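Local coordinates for protein poly-gamma-glutamate hydrolase (Bacillus phage phiNIT1, PDB 3A9L) that is a phage zinc peptidase that hydrolyses the gamma-glutamyl linkages of bacterial poly-gamma-glutamate, at residues 110-118 / 136-147. Numbering follows the deposited sequence.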
ATOM      1  N   ASN A 110     -12.221  18.674  24.857  1.00 29.03           N
ATOM      2  CA  ASN A 110     -13.470  18.739  24.090  1.00 28.44           C
ATOM      3  C   ASN A 110     -13.418  17.807  22.936  1.00 27.91           C
ATOM      4  O   ASN A 110     -12.450  17.818  22.189  1.00 27.57           O
ATOM      5  CB  ASN A 110     -13.703  20.120  23.483  1.00 29.04           C
ATOM      6  CG  ASN A 110     -13.636  21.189  24.488  1.00 30.66           C
ATOM      7  OD1 ASN A 110     -14.606  21.439  25.188  1.00 35.92           O
ATOM      8  ND2 ASN A 110     -12.482  21.828  24.595  1.00 29.30           N
ATOM      9  N   LYS A 111     -14.502  17.056  22.778  1.00 26.83           N
ATOM     10  CA  LYS A 111     -14.755  16.280  21.573  1.00 26.25           C
ATOM     11  C   LYS A 111     -15.332  17.156  20.465  1.00 25.64           C
ATOM     12  O   LYS A 111     -16.453  17.689  20.582  1.00 24.26           O
ATOM     13  CB  LYS A 111     -15.693  15.117  21.892  1.00 26.50           C
ATOM     14  CG  LYS A 111     -15.072  14.092  22.834  1.00 24.44           C
ATOM     15  CD  LYS A 111     -15.664  12.695  22.608  1.00 26.66           C
ATOM     16  CE  LYS A 111     -17.182  12.694  22.818  1.00 29.43           C
ATOM     17  NZ  LYS A 111     -17.682  11.300  23.025  1.00 31.28           N
ATOM     18  N   ASN A 112     -14.555  17.296  19.392  1.00 24.35           N
ATOM     19  CA  ASN A 112     -14.964  18.074  18.258  1.00 24.00           C
ATOM     20  C   ASN A 112     -14.247  17.677  16.984  1.00 23.61           C
ATOM     21  O   ASN A 112     -13.114  17.178  17.025  1.00 24.32           O
ATOM     22  CB  ASN A 112     -14.740  19.567  18.541  1.00 24.64           C
ATOM     23  CG  ASN A 112     -15.665  20.426  17.762  1.00 23.18           C
ATOM     24  OD1 ASN A 112     -16.503  19.933  17.037  1.00 27.72           O
ATOM     25  ND2 ASN A 112     -15.529  21.733  17.906  1.00 25.61           N
ATOM     26  N   THR A 113     -14.915  17.931  15.864  1.00 23.49           N
ATOM     27  CA  THR A 113     -14.344  17.800  14.538  1.00 23.53           C
ATOM     28  C   THR A 113     -14.565  19.093  13.738  1.00 23.46           C
ATOM     29  O   THR A 113     -15.694  19.574  13.641  1.00 23.22           O
ATOM     30  CB  THR A 113     -14.949  16.599  13.777  1.00 22.98           C
ATOM     31  OG1 THR A 113     -14.653  15.384  14.498  1.00 23.32           O
ATOM     32  CG2 THR A 113     -14.369  16.520  12.367  1.00 24.57           C
ATOM     33  N   LEU A 114     -13.465  19.614  13.178  1.00 23.33           N
ATOM     34  CA  LEU A 114     -13.424  20.860  12.423  1.00 23.26           C
ATOM     35  C   LEU A 114     -13.121  20.515  10.974  1.00 24.40           C
ATOM     36  O   LEU A 114     -12.014  20.047  10.638  1.00 23.21           O
ATOM     37  CB  LEU A 114     -12.369  21.830  13.003  1.00 23.59           C
ATOM     38  CG  LEU A 114     -12.377  22.043  14.533  1.00 24.46           C
ATOM     39  CD1 LEU A 114     -11.139  22.794  14.997  1.00 26.54           C
ATOM     40  CD2 LEU A 114     -13.651  22.776  14.976  1.00 24.05           C
ATOM     41  N   VAL A 115     -14.127  20.722  10.124  1.00 23.04           N
ATOM     42  CA  VAL A 115     -14.088  20.237   8.746  1.00 23.11           C
ATOM     43  C   VAL A 115     -13.871  21.405   7.779  1.00 23.44           C
ATOM     44  O   VAL A 115     -14.625  22.379   7.790  1.00 23.95           O
ATOM     45  CB  VAL A 115     -15.398  19.500   8.386  1.00 22.87           C
ATOM     46  CG1 VAL A 115     -15.255  18.728   7.072  1.00 22.30           C
ATOM     47  CG2 VAL A 115     -15.808  18.552   9.510  1.00 23.02           C
ATOM     48  N   GLY A 116     -12.851  21.295   6.938  1.00 21.95           N
ATOM     49  CA  GLY A 116     -12.620  22.306   5.920  1.00 22.04           C
ATOM     50  C   GLY A 116     -12.222  21.678   4.617  1.00 20.94           C
ATOM     51  O   GLY A 116     -12.552  20.520   4.345  1.00 20.60           O
ATOM     52  N   GLY A 117     -11.471  22.423   3.822  1.00 20.87           N
ATOM     53  CA  GLY A 117     -11.097  21.973   2.501  1.00 20.81           C
ATOM     54  C   GLY A 117     -11.923  22.748   1.480  1.00 21.05           C
ATOM     55  O   GLY A 117     -12.853  23.472   1.857  1.00 19.93           O
ATOM     56  N   LEU A 118     -11.591  22.601   0.194  1.00 20.81           N
ATOM     57  CA  LEU A 118     -12.299  23.347  -0.871  1.00 21.38           C
ATOM     58  C   LEU A 118     -13.511  22.611  -1.423  1.00 21.88           C
ATOM     59  O   LEU A 118     -14.348  23.220  -2.089  1.00 22.57           O
ATOM     60  CB  LEU A 118     -11.336  23.750  -2.014  1.00 21.37           C
ATOM     61  CG  LEU A 118     -10.321  24.850  -1.654  1.00 20.27           C
ATOM     62  CD1 LEU A 118      -9.237  24.920  -2.695  1.00 21.15           C
ATOM     63  CD2 LEU A 118     -10.996  26.241  -1.397  1.00 23.21           C
ATOM     64  N   ALA A 136     -20.058  15.626  17.436  1.00 25.26           N
ATOM     65  CA  ALA A 136     -19.765  17.039  17.370  1.00 25.77           C
ATOM     66  C   ALA A 136     -18.945  17.314  16.129  1.00 25.48           C
ATOM     67  O   ALA A 136     -17.932  16.657  15.889  1.00 27.20           O
ATOM     68  CB  ALA A 136     -19.016  17.461  18.616  1.00 25.61           C
ATOM     69  N   ALA A 137     -19.409  18.255  15.322  1.00 25.05           N
ATOM     70  CA  ALA A 137     -18.748  18.596  14.077  1.00 24.12           C
ATOM     71  C   ALA A 137     -19.190  19.958  13.563  1.00 24.00           C
ATOM     72  O   ALA A 137     -20.382  20.301  13.592  1.00 24.96           O
ATOM     73  CB  ALA A 137     -18.984  17.499  13.034  1.00 23.39           C
ATOM     74  N   GLU A 138     -18.228  20.751  13.107  1.00 23.91           N
ATOM     75  CA  GLU A 138     -18.554  22.058  12.516  1.00 23.58           C
ATOM     76  C   GLU A 138     -17.616  22.431  11.376  1.00 23.28           C
ATOM     77  O   GLU A 138     -16.507  21.883  11.265  1.00 23.51           O
ATOM     78  CB  GLU A 138     -18.521  23.160  13.583  1.00 24.14           C
ATOM     79  CG  GLU A 138     -17.144  23.344  14.168  1.00 24.98           C
ATOM     80  CD  GLU A 138     -17.164  24.135  15.439  1.00 28.28           C
ATOM     81  OE1 GLU A 138     -17.278  25.381  15.373  1.00 33.47           O
ATOM     82  OE2 GLU A 138     -17.071  23.505  16.496  1.00 29.92           O
ATOM     83  N   VAL A 139     -18.056  23.374  10.541  1.00 23.82           N
ATOM     84  CA  VAL A 139     -17.171  24.003   9.523  1.00 23.72           C
ATOM     85  C   VAL A 139     -16.050  24.751  10.233  1.00 23.28           C
ATOM     86  O   VAL A 139     -16.288  25.527  11.142  1.00 21.75           O
ATOM     87  CB  VAL A 139     -17.935  24.921   8.509  1.00 23.76           C
ATOM     88  CG1 VAL A 139     -16.944  25.754   7.618  1.00 25.33           C
ATOM     89  CG2 VAL A 139     -18.826  24.101   7.646  1.00 22.10           C
ATOM     90  N   ALA A 140     -14.818  24.436   9.842  1.00 23.32           N
ATOM     91  CA  ALA A 140     -13.630  25.096  10.357  1.00 24.12           C
ATOM     92  C   ALA A 140     -13.621  26.603  10.021  1.00 25.27           C
ATOM     93  O   ALA A 140     -13.976  27.003   8.906  1.00 23.55           O
ATOM     94  CB  ALA A 140     -12.426  24.444   9.776  1.00 23.55           C
ATOM     95  N   THR A 141     -13.131  27.404  10.971  1.00 27.18           N
ATOM     96  CA  THR A 141     -13.142  28.885  10.878  1.00 28.74           C
ATOM     97  C   THR A 141     -11.876  29.673  11.275  1.00 30.28           C
ATOM     98  O   THR A 141     -11.294  30.328  10.421  1.00 31.24           O
ATOM     99  CB  THR A 141     -14.298  29.497  11.648  1.00 28.82           C
ATOM    100  OG1 THR A 141     -14.268  29.001  13.002  1.00 29.58           O
ATOM    101  CG2 THR A 141     -15.636  29.188  10.949  1.00 27.29           C
ATOM    102  N   ASP A 142     -11.470  29.693  12.546  1.00 31.98           N
ATOM    103  CA  ASP A 142     -10.209  30.413  12.842  1.00 32.60           C
ATOM    104  C   ASP A 142      -8.974  29.722  12.225  1.00 32.36           C
ATOM    105  O   ASP A 142      -8.087  30.382  11.680  1.00 33.15           O
ATOM    106  CB  ASP A 142      -9.968  30.790  14.339  1.00 32.97           C
ATOM    107  CG  ASP A 142     -11.021  30.247  15.319  1.00 35.24           C
ATOM    108  OD1 ASP A 142     -11.228  29.008  15.423  1.00 35.21           O
ATOM    109  OD2 ASP A 142     -11.600  31.089  16.051  1.00 36.17           O
ATOM    110  N   ARG A 143      -8.978  28.390  12.286  1.00 32.42           N
ATOM    111  CA  ARG A 143      -7.861  27.523  11.956  1.00 31.67           C
ATOM    112  C   ARG A 143      -8.388  26.339  11.150  1.00 31.33           C
ATOM    113  O   ARG A 143      -9.604  26.052  11.156  1.00 31.72           O
ATOM    114  CB  ARG A 143      -7.242  26.983  13.248  1.00 32.48           C
ATOM    115  CG  ARG A 143      -8.258  26.243  14.105  1.00 33.38           C
ATOM    116  CD  ARG A 143      -7.709  25.645  15.378  1.00 35.66           C
ATOM    117  NE  ARG A 143      -8.814  25.205  16.234  1.00 36.29           N
ATOM    118  CZ  ARG A 143      -8.681  24.591  17.411  1.00 38.47           C
ATOM    119  NH1 ARG A 143      -7.474  24.304  17.901  1.00 37.85           N
ATOM    120  NH2 ARG A 143      -9.766  24.251  18.101  1.00 39.81           N
ATOM    121  N   PHE A 144      -7.482  25.650  10.469  1.00 29.94           N
ATOM    122  CA  PHE A 144      -7.799  24.384   9.776  1.00 29.56           C
ATOM    123  C   PHE A 144      -8.831  24.514   8.656  1.00 27.78           C
ATOM    124  O   PHE A 144      -9.533  23.550   8.336  1.00 28.02           O
ATOM    125  CB  PHE A 144      -8.286  23.339  10.775  1.00 29.91           C
ATOM    126  CG  PHE A 144      -7.305  23.042  11.879  1.00 31.59           C
ATOM    127  CD1 PHE A 144      -5.942  22.940  11.618  1.00 34.65           C
ATOM    128  CD2 PHE A 144      -7.748  22.854  13.169  1.00 31.90           C
ATOM    129  CE1 PHE A 144      -5.034  22.660  12.656  1.00 35.08           C
ATOM    130  CE2 PHE A 144      -6.853  22.585  14.215  1.00 32.47           C
ATOM    131  CZ  PHE A 144      -5.500  22.473  13.954  1.00 33.38           C
ATOM    132  N   THR A 145      -8.946  25.699   8.076  1.00 25.84           N
ATOM    133  CA  THR A 145      -9.963  25.911   7.042  1.00 24.32           C
ATOM    134  C   THR A 145      -9.548  25.271   5.724  1.00 22.75           C
ATOM    135  O   THR A 145     -10.400  24.937   4.895  1.00 21.43           O
ATOM    136  CB  THR A 145     -10.287  27.406   6.773  1.00 23.95           C
ATOM    137  OG1 THR A 145      -9.164  28.035   6.165  1.00 23.96           O
ATOM    138  CG2 THR A 145     -10.673  28.146   8.042  1.00 25.51           C
ATOM    139  N   ALA A 146      -8.236  25.124   5.532  1.00 22.20           N
ATOM    140  CA  ALA A 146      -7.682  24.522   4.298  1.00 21.31           C
ATOM    141  C   ALA A 146      -8.340  24.954   2.983  1.00 20.70           C
ATOM    142  O   ALA A 146      -8.905  24.132   2.261  1.00 20.75           O
ATOM    143  CB  ALA A 146      -7.701  22.992   4.428  1.00 21.90           C
ATOM    144  N   THR A 147      -8.312  26.245   2.659  1.00 20.94           N
ATOM    145  CA  THR A 147      -8.887  26.691   1.393  1.00 21.16           C
ATOM    146  C   THR A 147      -7.804  27.155   0.424  1.00 21.12           C
ATOM    147  O   THR A 147      -8.093  27.803  -0.549  1.00 22.86           O
ATOM    148  CB  THR A 147      -9.941  27.818   1.563  1.00 21.07           C
ATOM    149  OG1 THR A 147      -9.318  28.981   2.142  1.00 21.05           O
ATOM    150  CG2 THR A 147     -11.136  27.318   2.416  1.00 22.32           C
TER
HETATM  151  O   HOH W   1     -18.854  21.241  16.288  1.00 26.92           O
HETATM  152  O   HOH W   2     -16.120  15.240  16.683  1.00 25.38           O
HETATM  153  O   HOH W   3     -10.331  20.976   8.780  1.00 22.17           O
HETATM  154  O   HOH W   4     -13.738  24.770   4.198  1.00 23.94           O
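The F144 ring meets L114 at its edge: L114 CD1 lies near the ring plane, 3.9 Å from F144 CD2. One face of the ring takes R143 CB, offset toward the rim. The R143 side chain crosses that of L114 obliquely, R143 NE 3.6 Å from L114 CD1. The other branch, L114 CD2, packs alongside E138 CG at 3.6 Å. E138 CG sits between the backbone N and carbonyl carbon (chi1 64°), and the extended chain beyond carries the carboxylate to N112. There N112 ND2 gives an almost straight hydrogen bond to E138 OE2 (2.7 Å), on the anti side of the carboxylate and 29° out of its plane. A water donates to both N112 OD1 and E138 OE2. Strands 113-116 and 138-139 run parallel as the two strands of a beta-alpha-beta unit, with helix 120-132 between them. E138 N hydrogen-bonds to T113 O, and V115 N to E138 O. A140 N then hydrogen-bonds to V115 O from above the carbonyl plane. G117 N hydrogen-bonds to T145 O at 2.9 Å. The F144 side chain lies about 7 Å from the zinc ion held by H40, E45 and H103, and about 4 Å from a phosphate probably from the crystallisation liquor.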